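Local coordinates for succinoglycan biosynthesis protein (Bacillus cereus ATCC 14579, PDB 2QGM) that is of unverified activity but probably acts as a hydrolase related to erythromycin esterases, at residues 120-125 / 164-169; 207-212 / 264-269; 336-341 / 429-434; 345-350 / 364-369. All coordinates share one frame; numbering follows the deposited sequence.

How the contacts relate
Along the chain the four contacts run in series, except that contact 4 falls within the span between the two segments of contact 3. Contacts 1 and 3 belong to the same mixed eight-stranded sheet: contact 1 packs helix 115-127 on an outermost strand, 166-171, whereas contact 3 pairs two strands nearer the other end. The centres of contacts 1 and 3 lie about 25 Å apart, on opposite sides of the chain's centre. Contact 4, about 22 Å from contact 3 between centres, follows strand 336-344 after a corner and is a separate hairpin. Contact 2, about 22 Å from contact 1 between centres, joins the loop before helix 212-215 to the C-terminal end of helix 253-269.

Contact 1. Residues 120-125 / 164-169; sequences KLNEYI and KIQFIG
Leu121 lays its CB almost squarely over the middle of the Phe167 ring, 3.8 Å from the centroid and only 7° off the ring normal, a CH-pi contact in which an aliphatic carbon meets the flat face. The branch continues outward across the same ring, and its methyl CD1 reaches Phe167 CZ at 3.5 Å. A leucine suits this place because it can cover both the centre and the far end of an aromatic side chain. Ile125, one helical turn on, crosses Phe167 at about a right angle and touches the base rather than the ring: its CD1 lies 3.7 Å from Phe167 CB and also rests on the carbonyl O of Ile165. On the flank of the helix beside these apolar contacts, Asn122 suits its buried place because one amide can accept and donate at once. The backbone N of Phe167 gives a straight bond to Asn122 OD1 (2.8 Å), approaching from well above the carbonyl plane, while Asn122 ND2 donates to Gln166 OE1 at 3.3 Å, nearly within its own amide plane. The two amides stand 85° apart. Asn122 can reach the strand because its CG is anti to the backbone N (chi1 -162°), and the bend of Gln166 at chi2 returns its end to the helix although its CB points away. Further out, Trp255 of helix 253-269 packs on Asn122 and Gln166, and Phe109 meets Phe167 edge-to-face. Over these residues the helix runs nearly antiparallel to the strand, whose neighbour in the sheet is strand 108-111, with helix 143-157 packed alongside through Leu121 and Ile165.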
loop_
_atom_site.group_PDB
_atom_site.type_symbol
_atom_site.label_atom_id
_atom_site.label_comp_id
_atom_site.label_asym_id
_atom_site.label_seq_id
_atom_site.Cartn_x
_atom_site.Cartn_y
_atom_site.Cartn_z
ATOM N N LYS A 120 -9.791 13.110 -1.783
ATOM C CA LYS A 120 -10.871 13.065 -2.757
ATOM C C LYS A 120 -11.532 11.697 -2.797
ATOM O O LYS A 120 -12.750 11.597 -2.968
ATOM C CB LYS A 120 -10.356 13.434 -4.155
ATOM C CG LYS A 120 -9.688 14.801 -4.235
ATOM C CD LYS A 120 -9.108 15.058 -5.621
ATOM C CE LYS A 120 -8.206 16.292 -5.643
ATOM N NZ LYS A 120 -8.889 17.509 -5.122
ATOM N N LEU A 121 -10.742 10.640 -2.654
ATOM C CA LEU A 121 -11.307 9.291 -2.666
ATOM C C LEU A 121 -12.119 9.089 -1.397
ATOM O O LEU A 121 -13.157 8.421 -1.417
ATOM C CB LEU A 121 -10.198 8.239 -2.768
ATOM C CG LEU A 121 -9.702 8.063 -4.207
ATOM C CD1 LEU A 121 -8.321 7.421 -4.226
ATOM C CD2 LEU A 121 -10.710 7.232 -4.981
ATOM N N ASN A 122 -11.661 9.671 -0.293
ATOM C CA ASN A 122 -12.400 9.516 0.948
ATOM C C ASN A 122 -13.718 10.259 0.812
ATOM O O ASN A 122 -14.757 9.764 1.227
ATOM C CB ASN A 122 -11.613 10.036 2.156
ATOM C CG ASN A 122 -12.149 9.489 3.469
ATOM O OD1 ASN A 122 -12.721 8.397 3.507
ATOM N ND2 ASN A 122 -11.954 10.233 4.553
ATOM N N GLU A 123 -13.688 11.441 0.204
ATOM C CA GLU A 123 -14.920 12.200 0.021
ATOM C C GLU A 123 -15.864 11.385 -0.856
ATOM O O GLU A 123 -17.074 11.366 -0.625
ATOM C CB GLU A 123 -14.633 13.550 -0.639
ATOM C CG GLU A 123 -15.855 14.450 -0.730
ATOM C CD GLU A 123 -15.539 15.812 -1.320
ATOM O OE1 GLU A 123 -14.509 16.399 -0.927
ATOM O OE2 GLU A 123 -16.316 16.294 -2.176
ATOM N N TYR A 124 -15.310 10.705 -1.857
ATOM C CA TYR A 124 -16.119 9.875 -2.743
ATOM C C TYR A 124 -16.822 8.749 -1.986
ATOM O O TYR A 124 -18.028 8.528 -2.162
ATOM C CB TYR A 124 -15.271 9.237 -3.844
ATOM C CG TYR A 124 -16.112 8.379 -4.767
ATOM C CD1 TYR A 124 -16.956 8.961 -5.700
ATOM C CD2 TYR A 124 -16.135 6.989 -4.639
ATOM C CE1 TYR A 124 -17.805 8.195 -6.486
ATOM C CE2 TYR A 124 -16.992 6.207 -5.419
ATOM C CZ TYR A 124 -17.825 6.823 -6.346
ATOM O OH TYR A 124 -18.679 6.088 -7.142
ATOM N N ILE A 125 -16.070 8.020 -1.163
ATOM C CA ILE A 125 -16.672 6.910 -0.430
ATOM C C ILE A 125 -17.553 7.347 0.744
ATOM O O ILE A 125 -18.255 6.520 1.317
ATOM C CB ILE A 125 -15.599 5.881 0.055
ATOM C CG1 ILE A 125 -14.692 6.486 1.125
ATOM C CG2 ILE A 125 -14.767 5.408 -1.129
ATOM C CD1 ILE A 125 -13.923 5.419 1.899
ATOM N N LYS A 164 -17.812 4.038 9.662
ATOM C CA LYS A 164 -17.502 4.119 8.234
ATOM C C LYS A 164 -16.051 3.823 7.867
ATOM O O LYS A 164 -15.134 4.068 8.648
ATOM C CB LYS A 164 -17.853 5.515 7.714
ATOM C CG LYS A 164 -19.251 5.986 8.074
ATOM C CD LYS A 164 -20.313 5.036 7.545
ATOM C CE LYS A 164 -21.701 5.623 7.722
ATOM N NZ LYS A 164 -21.984 5.878 9.161
ATOM N N ILE A 165 -15.851 3.302 6.664
ATOM C CA ILE A 165 -14.505 3.021 6.183
ATOM C C ILE A 165 -13.882 4.370 5.871
ATOM O O ILE A 165 -14.531 5.231 5.279
ATOM C CB ILE A 165 -14.522 2.196 4.873
ATOM C CG1 ILE A 165 -15.141 0.819 5.112
ATOM C CG2 ILE A 165 -13.107 2.046 4.332
ATOM C CD1 ILE A 165 -15.390 0.043 3.819
ATOM N N GLN A 166 -12.631 4.557 6.273
ATOM C CA GLN A 166 -11.926 5.800 6.001
ATOM C C GLN A 166 -10.886 5.486 4.930
ATOM O O GLN A 166 -10.186 4.476 5.011
ATOM C CB GLN A 166 -11.225 6.307 7.270
ATOM C CG GLN A 166 -12.178 6.712 8.399
ATOM C CD GLN A 166 -13.085 7.865 8.014
ATOM O OE1 GLN A 166 -12.630 8.874 7.469
ATOM N NE2 GLN A 166 -14.374 7.731 8.309
ATOM N N PHE A 167 -10.797 6.337 3.915
ATOM C CA PHE A 167 -9.806 6.135 2.869
ATOM C C PHE A 167 -8.678 7.116 3.157
ATOM O O PHE A 167 -8.928 8.318 3.314
ATOM C CB PHE A 167 -10.405 6.427 1.490
ATOM C CG PHE A 167 -9.534 5.973 0.356
ATOM C CD1 PHE A 167 -8.299 6.583 0.116
ATOM C CD2 PHE A 167 -9.920 4.907 -0.443
ATOM C CE1 PHE A 167 -7.464 6.122 -0.904
ATOM C CE2 PHE A 167 -9.094 4.440 -1.464
ATOM C CZ PHE A 167 -7.862 5.045 -1.698
ATOM N N ILE A 168 -7.454 6.601 3.245
ATOM C CA ILE A 168 -6.287 7.432 3.520
ATOM C C ILE A 168 -5.242 7.259 2.416
ATOM O O ILE A 168 -4.879 6.132 2.074
ATOM C CB ILE A 168 -5.610 7.042 4.867
ATOM C CG1 ILE A 168 -6.599 7.147 6.023
ATOM C CG2 ILE A 168 -4.389 7.909 5.110
ATOM C CD1 ILE A 168 -7.282 5.843 6.347
ATOM N N GLY A 169 -4.772 8.376 1.866
ATOM C CA GLY A 169 -3.734 8.332 0.844
ATOM C C GLY A 169 -2.413 8.496 1.576
ATOM O O GLY A 169 -2.096 9.582 2.056
#

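Contact 2. Residues 207-212 / 264-269; sequences SFTGSI and EKFTTM
Phe266 thrusts its ring from helix 253-269 toward the loop, where the methyl CG2 of Thr209 comes within 3.7 Å of Phe266 CE1. At Phe266 CE2, Ile212 CD1 comes to 3.6 Å, the two side chains crossing at a slant. The ring extends far enough to meet both because its CG is anti to the backbone N (chi1 -178°), and a phenylalanine suits the place by offering a broad apolar surface to two separate methyl groups. The same Ile212 CD1 also touches CE of Met269, here selenomethionine, at 3.5 Å. Their side chains cross at about a right angle, and the bend of Met269 at chi3 (85°) turns its terminal methyl to the isoleucine. The contact is therefore carried by apolar atoms, with the carbonyl O of Ser211 near the plane of the ring at its edge.

Thr209 divides its two branches between different tasks: the methyl faces the ring, while OG1 hydrogen-bonds to the carbonyl O of Leu175. Ser211 occupies the N-cap of the short helix 212-215, its hydroxyl making a weak bond to the backbone N of Glu214, consistent with its position just before Ile212. On the helix 253-269 side, the hydroxyls of Thr267 and Thr268 both donate to Glu264 O, keeping these polar groups bonded within the helix. Tyr215 meets Phe266 edge-to-face, helix 220-236 packs on Thr267 and Thr268, and Tyr285 of helix 276-297 on Thr268 and Met269.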
loop_
_atom_site.group_PDB
_atom_site.type_symbol
_atom_site.label_atom_id
_atom_site.label_comp_id
_atom_site.label_asym_id
_atom_site.label_seq_id
_atom_site.Cartn_x
_atom_site.Cartn_y
_atom_site.Cartn_z
ATOM N N SER A 207 3.155 26.115 -5.621
ATOM C CA SER A 207 3.349 26.129 -7.071
ATOM C C SER A 207 4.409 25.131 -7.524
ATOM O O SER A 207 4.554 24.877 -8.723
ATOM C CB SER A 207 3.762 27.525 -7.556
ATOM O OG SER A 207 2.629 28.321 -7.863
ATOM N N PHE A 208 5.130 24.558 -6.561
ATOM C CA PHE A 208 6.206 23.610 -6.846
ATOM C C PHE A 208 6.014 22.182 -6.336
ATOM O O PHE A 208 6.949 21.376 -6.390
ATOM C CB PHE A 208 7.529 24.147 -6.279
ATOM C CG PHE A 208 7.925 25.493 -6.828
ATOM C CD1 PHE A 208 7.554 26.672 -6.181
ATOM C CD2 PHE A 208 8.634 25.579 -8.017
ATOM C CE1 PHE A 208 7.884 27.923 -6.720
ATOM C CE2 PHE A 208 8.971 26.822 -8.568
ATOM C CZ PHE A 208 8.594 27.992 -7.919
ATOM N N THR A 209 4.823 21.851 -5.850
ATOM C CA THR A 209 4.588 20.508 -5.315
ATOM C C THR A 209 3.860 19.554 -6.253
ATOM O O THR A 209 3.437 18.477 -5.837
ATOM C CB THR A 209 3.803 20.575 -3.987
ATOM O OG1 THR A 209 2.565 21.280 -4.185
ATOM C CG2 THR A 209 4.620 21.298 -2.930
ATOM N N GLY A 210 3.742 19.937 -7.519
ATOM C CA GLY A 210 3.065 19.102 -8.500
ATOM C C GLY A 210 3.639 17.707 -8.693
ATOM O O GLY A 210 2.932 16.794 -9.123
ATOM N N SER A 211 4.923 17.543 -8.387
ATOM C CA SER A 211 5.604 16.259 -8.507
ATOM C C SER A 211 6.965 16.366 -7.831
ATOM O O SER A 211 7.463 17.474 -7.591
ATOM C CB SER A 211 5.780 15.867 -9.979
ATOM O OG SER A 211 6.665 16.749 -10.655
ATOM N N ILE A 212 7.563 15.220 -7.519
ATOM C CA ILE A 212 8.873 15.187 -6.873
ATOM C C ILE A 212 9.898 15.838 -7.795
ATOM O O ILE A 212 10.741 16.622 -7.358
ATOM C CB ILE A 212 9.333 13.740 -6.607
ATOM C CG1 ILE A 212 8.335 13.028 -5.696
ATOM C CG2 ILE A 212 10.691 13.741 -5.942
ATOM C CD1 ILE A 212 8.142 13.697 -4.362
ATOM N N GLU A 264 4.354 19.292 5.525
ATOM C CA GLU A 264 5.649 19.411 6.193
ATOM C C GLU A 264 6.495 18.194 5.820
ATOM O O GLU A 264 7.667 18.327 5.465
ATOM C CB GLU A 264 5.492 19.461 7.714
ATOM C CG GLU A 264 6.819 19.655 8.451
ATOM C CD GLU A 264 6.675 19.577 9.960
ATOM O OE1 GLU A 264 5.691 20.131 10.484
ATOM O OE2 GLU A 264 7.546 18.976 10.623
ATOM N N LYS A 265 5.898 17.006 5.897
ATOM C CA LYS A 265 6.608 15.775 5.551
ATOM C C LYS A 265 7.181 15.851 4.139
ATOM O O LYS A 265 8.332 15.501 3.912
ATOM C CB LYS A 265 5.666 14.562 5.646
ATOM C CG LYS A 265 5.252 14.180 7.060
ATOM C CD LYS A 265 4.379 12.929 7.045
ATOM C CE LYS A 265 3.997 12.469 8.447
ATOM N NZ LYS A 265 3.179 13.464 9.180
ATOM N N PHE A 266 6.375 16.313 3.189
ATOM C CA PHE A 266 6.820 16.424 1.806
ATOM C C PHE A 266 8.067 17.316 1.664
ATOM O O PHE A 266 9.033 16.942 1.000
ATOM C CB PHE A 266 5.660 16.948 0.941
ATOM C CG PHE A 266 5.988 17.066 -0.525
ATOM C CD1 PHE A 266 6.549 18.232 -1.041
ATOM C CD2 PHE A 266 5.708 16.014 -1.399
ATOM C CE1 PHE A 266 6.823 18.350 -2.411
ATOM C CE2 PHE A 266 5.979 16.124 -2.761
ATOM C CZ PHE A 266 6.536 17.297 -3.268
ATOM N N THR A 267 8.048 18.484 2.300
ATOM C CA THR A 267 9.177 19.414 2.228
ATOM C C THR A 267 10.397 18.926 3.008
ATOM O O THR A 267 11.525 19.354 2.746
ATOM C CB THR A 267 8.779 20.811 2.759
ATOM O OG1 THR A 267 8.431 20.719 4.145
ATOM C CG2 THR A 267 7.594 21.361 1.970
ATOM N N THR A 268 10.172 18.033 3.968
ATOM C CA THR A 268 11.261 17.492 4.783
ATOM C C THR A 268 11.930 16.326 4.058
ATOM O O THR A 268 13.151 16.174 4.080
ATOM C CB THR A 268 10.743 16.998 6.152
ATOM O OG1 THR A 268 10.113 18.084 6.841
ATOM C CG2 THR A 268 11.892 16.460 6.998
HETATM N N MSE A 269 11.105 15.504 3.419
HETATM C CA MSE A 269 11.559 14.337 2.670
HETATM C C MSE A 269 12.461 14.721 1.491
HETATM O O MSE A 269 13.432 14.022 1.182
HETATM C CB MSE A 269 10.322 13.582 2.165
HETATM C CG MSE A 269 10.568 12.495 1.135
HETATM SE SE MSE A 269 8.857 11.825 0.468
HETATM C CE MSE A 269 8.588 13.165 -0.919
#

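Contact 3. Residues 336-341 / 429-434; sequences YVTIGS and QFDIIF
Ile339 and Ile432 lie side by side and point the same way, as partners in a parallel bridge do, with Ile339 CG1 4.1 Å from Ile432 CB. These branched apolar residues suit the face under helix 65-71. Two places along, Phe434 crosses Ile339 at about a right angle: the methyl CG2 of Ile339 meets the ring edge at CD2 (3.7 Å), while Ser341 CA lies over one face. With CG between the backbone N and the carbonyl carbon (chi1 64°), the ring leans back across the neighbouring strand.

On the other surface Phe430 lies flat against Gly340, whose CA is 3.6 Å from the ring centroid. Glycine suits this site because a CB would clash with that ring. Thr338 and Asp431 cross at about a right angle, and Asp431 N donates to Thr338 OG1 at 3.0 Å. A carboxylate suits Asp431: OD2 accepts from Thr338 N (3.0 Å, 165°) and from a water bound to Tyr336 O, while OD1 makes a salt bridge with Lys312.

Backbone bonds such as Gly340 N to Ile432 O complete the parallel pairing. On its other side strand 336-344 bonds through Val337 and Ile339 to strand 76-79, and helix 87-104 covers Phe434.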
loop_
_atom_site.group_PDB
_atom_site.type_symbol
_atom_site.label_atom_id
_atom_site.label_comp_id
_atom_site.label_asym_id
_atom_site.label_seq_id
_atom_site.Cartn_x
_atom_site.Cartn_y
_atom_site.Cartn_z
ATOM N N TYR A 336 1.333 -6.017 13.707
ATOM C CA TYR A 336 1.369 -5.772 12.263
ATOM C C TYR A 336 1.615 -7.101 11.559
ATOM O O TYR A 336 2.676 -7.708 11.704
ATOM C CB TYR A 336 2.482 -4.785 11.884
ATOM C CG TYR A 336 2.681 -4.629 10.384
ATOM C CD1 TYR A 336 1.633 -4.222 9.560
ATOM C CD2 TYR A 336 3.921 -4.861 9.794
ATOM C CE1 TYR A 336 1.812 -4.045 8.190
ATOM C CE2 TYR A 336 4.113 -4.685 8.421
ATOM C CZ TYR A 336 3.047 -4.274 7.625
ATOM O OH TYR A 336 3.211 -4.084 6.270
ATOM N N VAL A 337 0.620 -7.559 10.809
ATOM C CA VAL A 337 0.733 -8.813 10.075
ATOM C C VAL A 337 0.899 -8.481 8.596
ATOM O O VAL A 337 0.213 -7.606 8.067
ATOM C CB VAL A 337 -0.528 -9.695 10.261
ATOM C CG1 VAL A 337 -0.506 -10.844 9.274
ATOM C CG2 VAL A 337 -0.578 -10.246 11.684
ATOM N N THR A 338 1.823 -9.176 7.938
ATOM C CA THR A 338 2.091 -8.956 6.520
ATOM C C THR A 338 1.645 -10.101 5.641
ATOM O O THR A 338 2.001 -11.252 5.880
ATOM C CB THR A 338 3.595 -8.742 6.245
ATOM O OG1 THR A 338 4.357 -9.774 6.885
ATOM C CG2 THR A 338 4.039 -7.392 6.747
ATOM N N ILE A 339 0.872 -9.770 4.611
ATOM C CA ILE A 339 0.373 -10.752 3.657
ATOM C C ILE A 339 0.910 -10.386 2.281
ATOM O O ILE A 339 0.407 -9.460 1.641
ATOM C CB ILE A 339 -1.162 -10.733 3.596
ATOM C CG1 ILE A 339 -1.721 -10.911 5.006
ATOM C CG2 ILE A 339 -1.666 -11.824 2.645
ATOM C CD1 ILE A 339 -3.223 -10.829 5.092
ATOM N N GLY A 340 1.926 -11.115 1.831
ATOM C CA GLY A 340 2.520 -10.855 0.532
ATOM C C GLY A 340 1.760 -11.501 -0.615
ATOM O O GLY A 340 1.008 -12.457 -0.416
ATOM N N SER A 341 1.968 -10.978 -1.818
ATOM C CA SER A 341 1.315 -11.482 -3.020
ATOM C C SER A 341 2.306 -12.203 -3.922
ATOM O O SER A 341 3.376 -11.672 -4.225
ATOM C CB SER A 341 0.694 -10.319 -3.799
ATOM O OG SER A 341 0.385 -10.690 -5.134
ATOM N N GLN A 429 10.322 -11.791 4.566
ATOM C CA GLN A 429 9.520 -10.705 4.023
ATOM C C GLN A 429 8.041 -10.749 4.377
ATOM O O GLN A 429 7.448 -9.717 4.688
ATOM C CB GLN A 429 9.649 -10.693 2.493
ATOM C CG GLN A 429 11.085 -10.760 2.008
ATOM C CD GLN A 429 11.882 -9.561 2.435
ATOM O OE1 GLN A 429 13.116 -9.538 2.307
ATOM N NE2 GLN A 429 11.195 -8.546 2.939
ATOM N N PHE A 430 7.447 -11.942 4.343
ATOM C CA PHE A 430 6.016 -12.072 4.596
ATOM C C PHE A 430 5.605 -13.124 5.623
ATOM O O PHE A 430 6.116 -14.249 5.621
ATOM C CB PHE A 430 5.298 -12.391 3.278
ATOM C CG PHE A 430 5.755 -11.555 2.098
ATOM C CD1 PHE A 430 5.631 -10.166 2.109
ATOM C CD2 PHE A 430 6.271 -12.171 0.955
ATOM C CE1 PHE A 430 6.007 -9.404 1.000
ATOM C CE2 PHE A 430 6.650 -11.418 -0.159
ATOM C CZ PHE A 430 6.518 -10.028 -0.139
ATOM N N ASP A 431 4.659 -12.770 6.490
ATOM C CA ASP A 431 4.161 -13.713 7.489
ATOM C C ASP A 431 3.269 -14.708 6.749
ATOM O O ASP A 431 3.307 -15.915 6.999
ATOM C CB ASP A 431 3.311 -12.989 8.546
ATOM C CG ASP A 431 4.113 -12.012 9.389
ATOM O OD1 ASP A 431 5.178 -12.404 9.905
ATOM O OD2 ASP A 431 3.670 -10.853 9.550
ATOM N N ILE A 432 2.480 -14.162 5.829
ATOM C CA ILE A 432 1.508 -14.902 5.039
ATOM C C ILE A 432 1.601 -14.488 3.578
ATOM O O ILE A 432 2.033 -13.383 3.262
ATOM C CB ILE A 432 0.071 -14.563 5.532
ATOM C CG1 ILE A 432 -0.069 -14.911 7.004
ATOM C CG2 ILE A 432 -0.982 -15.314 4.717
ATOM C CD1 ILE A 432 -1.252 -14.248 7.669
ATOM N N ILE A 433 1.212 -15.387 2.685
ATOM C CA ILE A 433 1.192 -15.057 1.272
ATOM C C ILE A 433 -0.070 -15.635 0.662
ATOM O O ILE A 433 -0.630 -16.608 1.170
ATOM C CB ILE A 433 2.405 -15.645 0.478
ATOM C CG1 ILE A 433 2.417 -17.172 0.578
ATOM C CG2 ILE A 433 3.703 -15.055 0.989
ATOM C CD1 ILE A 433 3.314 -17.824 -0.449
ATOM N N PHE A 434 -0.563 -14.985 -0.387
ATOM C CA PHE A 434 -1.698 -15.517 -1.127
ATOM C C PHE A 434 -1.153 -15.678 -2.531
ATOM O O PHE A 434 -0.685 -14.724 -3.160
ATOM C CB PHE A 434 -2.955 -14.617 -1.073
ATOM C CG PHE A 434 -2.807 -13.256 -1.714
ATOM C CD1 PHE A 434 -3.283 -13.013 -3.006
ATOM C CD2 PHE A 434 -2.258 -12.199 -0.996
ATOM C CE1 PHE A 434 -3.218 -11.732 -3.567
ATOM C CE2 PHE A 434 -2.189 -10.921 -1.549
ATOM C CZ PHE A 434 -2.669 -10.684 -2.832
HETATM O O HOH W 1 4.627 -8.372 9.859
HETATM O O HOH W 2 -0.992 -13.040 -5.414
#

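Contact 4. Residues 345-350 / 364-369; sequences EGNFTL and TDTIPQ
Ile367 N donates to Gly346 O in an almost straight bond (2.9 Å), anchoring the end of an antiparallel pairing. Phe348 and Asp365 form its hydrogen-bonded pair, with Phe348 N to Asp365 O at 2.9 Å and Asp365 N to Phe348 O at 3.0 Å. A water extends the join by bridging Gly346 N and Ile367 O. Gly346 adopts backbone angles (133°, -176°) at which a CB would jam against the preceding carbonyl, so the residue type follows from the chain path.

Beside these bonds, Asn347 ND2 lies 2.7 Å from Thr366 OG1, on the face that also carries Thr364. On the reverse face the Phe348 ring folds over the partner strand, its CG set between the backbone N and the carbonyl carbon (chi1 57°). Asp365 O lies over one ring face, while Ile367 CG1 meets the edge at CD2 (3.6 Å). Leu350 CD1 packs on Asp365 CB at 3.8 Å. The apolar Phe348 and Ile367 suit their buried places, whereas the hydroxyls of Thr364 and Thr366 suit exposed ones.

Ile410 touches Phe348, and Thr439 touches Ile367. Two neighbouring antiparallel strands joined by the intervening loop make a beta-hairpin, here a separate two-stranded sheet beyond the corner at Glu345.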
loop_
_atom_site.group_PDB
_atom_site.type_symbol
_atom_site.label_atom_id
_atom_site.label_comp_id
_atom_site.label_asym_id
_atom_site.label_seq_id
_atom_site.Cartn_x
_atom_site.Cartn_y
_atom_site.Cartn_z
ATOM N N GLU A 345 3.025 -17.210 -13.363
ATOM C CA GLU A 345 3.158 -16.852 -14.769
ATOM C C GLU A 345 1.994 -16.019 -15.301
ATOM O O GLU A 345 0.940 -15.923 -14.675
ATOM C CB GLU A 345 3.280 -18.139 -15.594
ATOM C CG GLU A 345 2.180 -19.160 -15.277
ATOM C CD GLU A 345 2.294 -20.431 -16.104
ATOM O OE1 GLU A 345 2.134 -20.355 -17.343
ATOM O OE2 GLU A 345 2.529 -21.506 -15.512
ATOM N N GLY A 346 2.201 -15.422 -16.469
ATOM C CA GLY A 346 1.166 -14.614 -17.077
ATOM C C GLY A 346 1.677 -13.283 -17.580
ATOM O O GLY A 346 2.874 -13.003 -17.535
ATOM N N ASN A 347 0.757 -12.468 -18.081
ATOM C CA ASN A 347 1.077 -11.139 -18.600
ATOM C C ASN A 347 0.568 -10.100 -17.605
ATOM O O ASN A 347 -0.360 -10.363 -16.841
ATOM C CB ASN A 347 0.389 -10.912 -19.947
ATOM C CG ASN A 347 1.012 -11.726 -21.068
ATOM O OD1 ASN A 347 0.411 -11.912 -22.128
ATOM N ND2 ASN A 347 2.226 -12.200 -20.843
ATOM N N PHE A 348 1.165 -8.918 -17.621
ATOM C CA PHE A 348 0.744 -7.876 -16.704
ATOM C C PHE A 348 0.832 -6.514 -17.367
ATOM O O PHE A 348 1.508 -6.343 -18.386
ATOM C CB PHE A 348 1.624 -7.894 -15.457
ATOM C CG PHE A 348 3.082 -7.733 -15.752
ATOM C CD1 PHE A 348 3.640 -6.468 -15.923
ATOM C CD2 PHE A 348 3.894 -8.849 -15.904
ATOM C CE1 PHE A 348 4.991 -6.322 -16.243
ATOM C CE2 PHE A 348 5.236 -8.712 -16.224
ATOM C CZ PHE A 348 5.786 -7.449 -16.395
ATOM N N THR A 349 0.142 -5.549 -16.770
ATOM C CA THR A 349 0.113 -4.178 -17.259
ATOM C C THR A 349 1.284 -3.433 -16.640
ATOM O O THR A 349 1.574 -3.607 -15.457
ATOM C CB THR A 349 -1.174 -3.465 -16.821
ATOM O OG1 THR A 349 -2.317 -4.164 -17.333
ATOM C CG2 THR A 349 -1.180 -2.026 -17.323
ATOM N N LEU A 350 1.955 -2.611 -17.438
ATOM C CA LEU A 350 3.084 -1.825 -16.939
ATOM C C LEU A 350 3.327 -0.639 -17.869
ATOM O O LEU A 350 2.604 -0.451 -18.845
ATOM C CB LEU A 350 4.351 -2.695 -16.827
ATOM C CG LEU A 350 5.138 -3.207 -18.046
ATOM C CD1 LEU A 350 4.192 -3.540 -19.187
ATOM C CD2 LEU A 350 6.144 -2.169 -18.492
ATOM N N THR A 364 1.811 -3.913 -22.080
ATOM C CA THR A 364 1.789 -5.210 -21.413
ATOM C C THR A 364 3.091 -5.994 -21.624
ATOM O O THR A 364 3.742 -5.866 -22.663
ATOM C CB THR A 364 0.609 -6.074 -21.927
ATOM O OG1 THR A 364 -0.632 -5.433 -21.605
ATOM C CG2 THR A 364 0.638 -7.451 -21.295
ATOM N N ASP A 365 3.465 -6.802 -20.634
ATOM C CA ASP A 365 4.671 -7.614 -20.726
ATOM C C ASP A 365 4.416 -8.978 -20.094
ATOM O O ASP A 365 3.344 -9.216 -19.532
ATOM C CB ASP A 365 5.846 -6.903 -20.045
ATOM C CG ASP A 365 7.173 -7.579 -20.325
ATOM O OD1 ASP A 365 7.283 -8.261 -21.368
ATOM O OD2 ASP A 365 8.113 -7.422 -19.513
ATOM N N THR A 366 5.393 -9.875 -20.190
ATOM C CA THR A 366 5.238 -11.219 -19.649
ATOM C C THR A 366 6.174 -11.499 -18.487
ATOM O O THR A 366 7.336 -11.093 -18.493
ATOM C CB THR A 366 5.476 -12.270 -20.753
ATOM O OG1 THR A 366 4.666 -11.947 -21.891
ATOM C CG2 THR A 366 5.113 -13.664 -20.261
ATOM N N ILE A 367 5.662 -12.209 -17.490
ATOM C CA ILE A 367 6.444 -12.548 -16.313
ATOM C C ILE A 367 7.602 -13.489 -16.640
ATOM O O ILE A 367 7.389 -14.610 -17.108
ATOM C CB ILE A 367 5.557 -13.225 -15.247
ATOM C CG1 ILE A 367 4.484 -12.245 -14.769
ATOM C CG2 ILE A 367 6.408 -13.689 -14.067
ATOM C CD1 ILE A 367 3.524 -12.842 -13.749
ATOM N N PRO A 368 8.845 -13.039 -16.402
ATOM C CA PRO A 368 10.015 -13.876 -16.679
ATOM C C PRO A 368 10.009 -15.107 -15.773
ATOM O O PRO A 368 9.606 -15.034 -14.612
ATOM C CB PRO A 368 11.190 -12.952 -16.363
ATOM C CG PRO A 368 10.643 -11.594 -16.618
ATOM C CD PRO A 368 9.258 -11.677 -16.025
ATOM N N GLN A 369 10.469 -16.227 -16.316
ATOM C CA GLN A 369 10.526 -17.487 -15.592
ATOM C C GLN A 369 11.876 -17.705 -14.908
ATOM O O GLN A 369 12.921 -17.307 -15.428
ATOM C CB GLN A 369 10.245 -18.635 -16.565
ATOM C CG GLN A 369 10.574 -20.022 -16.046
ATOM C CD GLN A 369 10.602 -21.064 -17.154
ATOM O OE1 GLN A 369 10.893 -22.236 -16.913
ATOM N NE2 GLN A 369 10.301 -20.638 -18.380
HETATM O O HOH W 3 4.804 -16.059 -17.551
#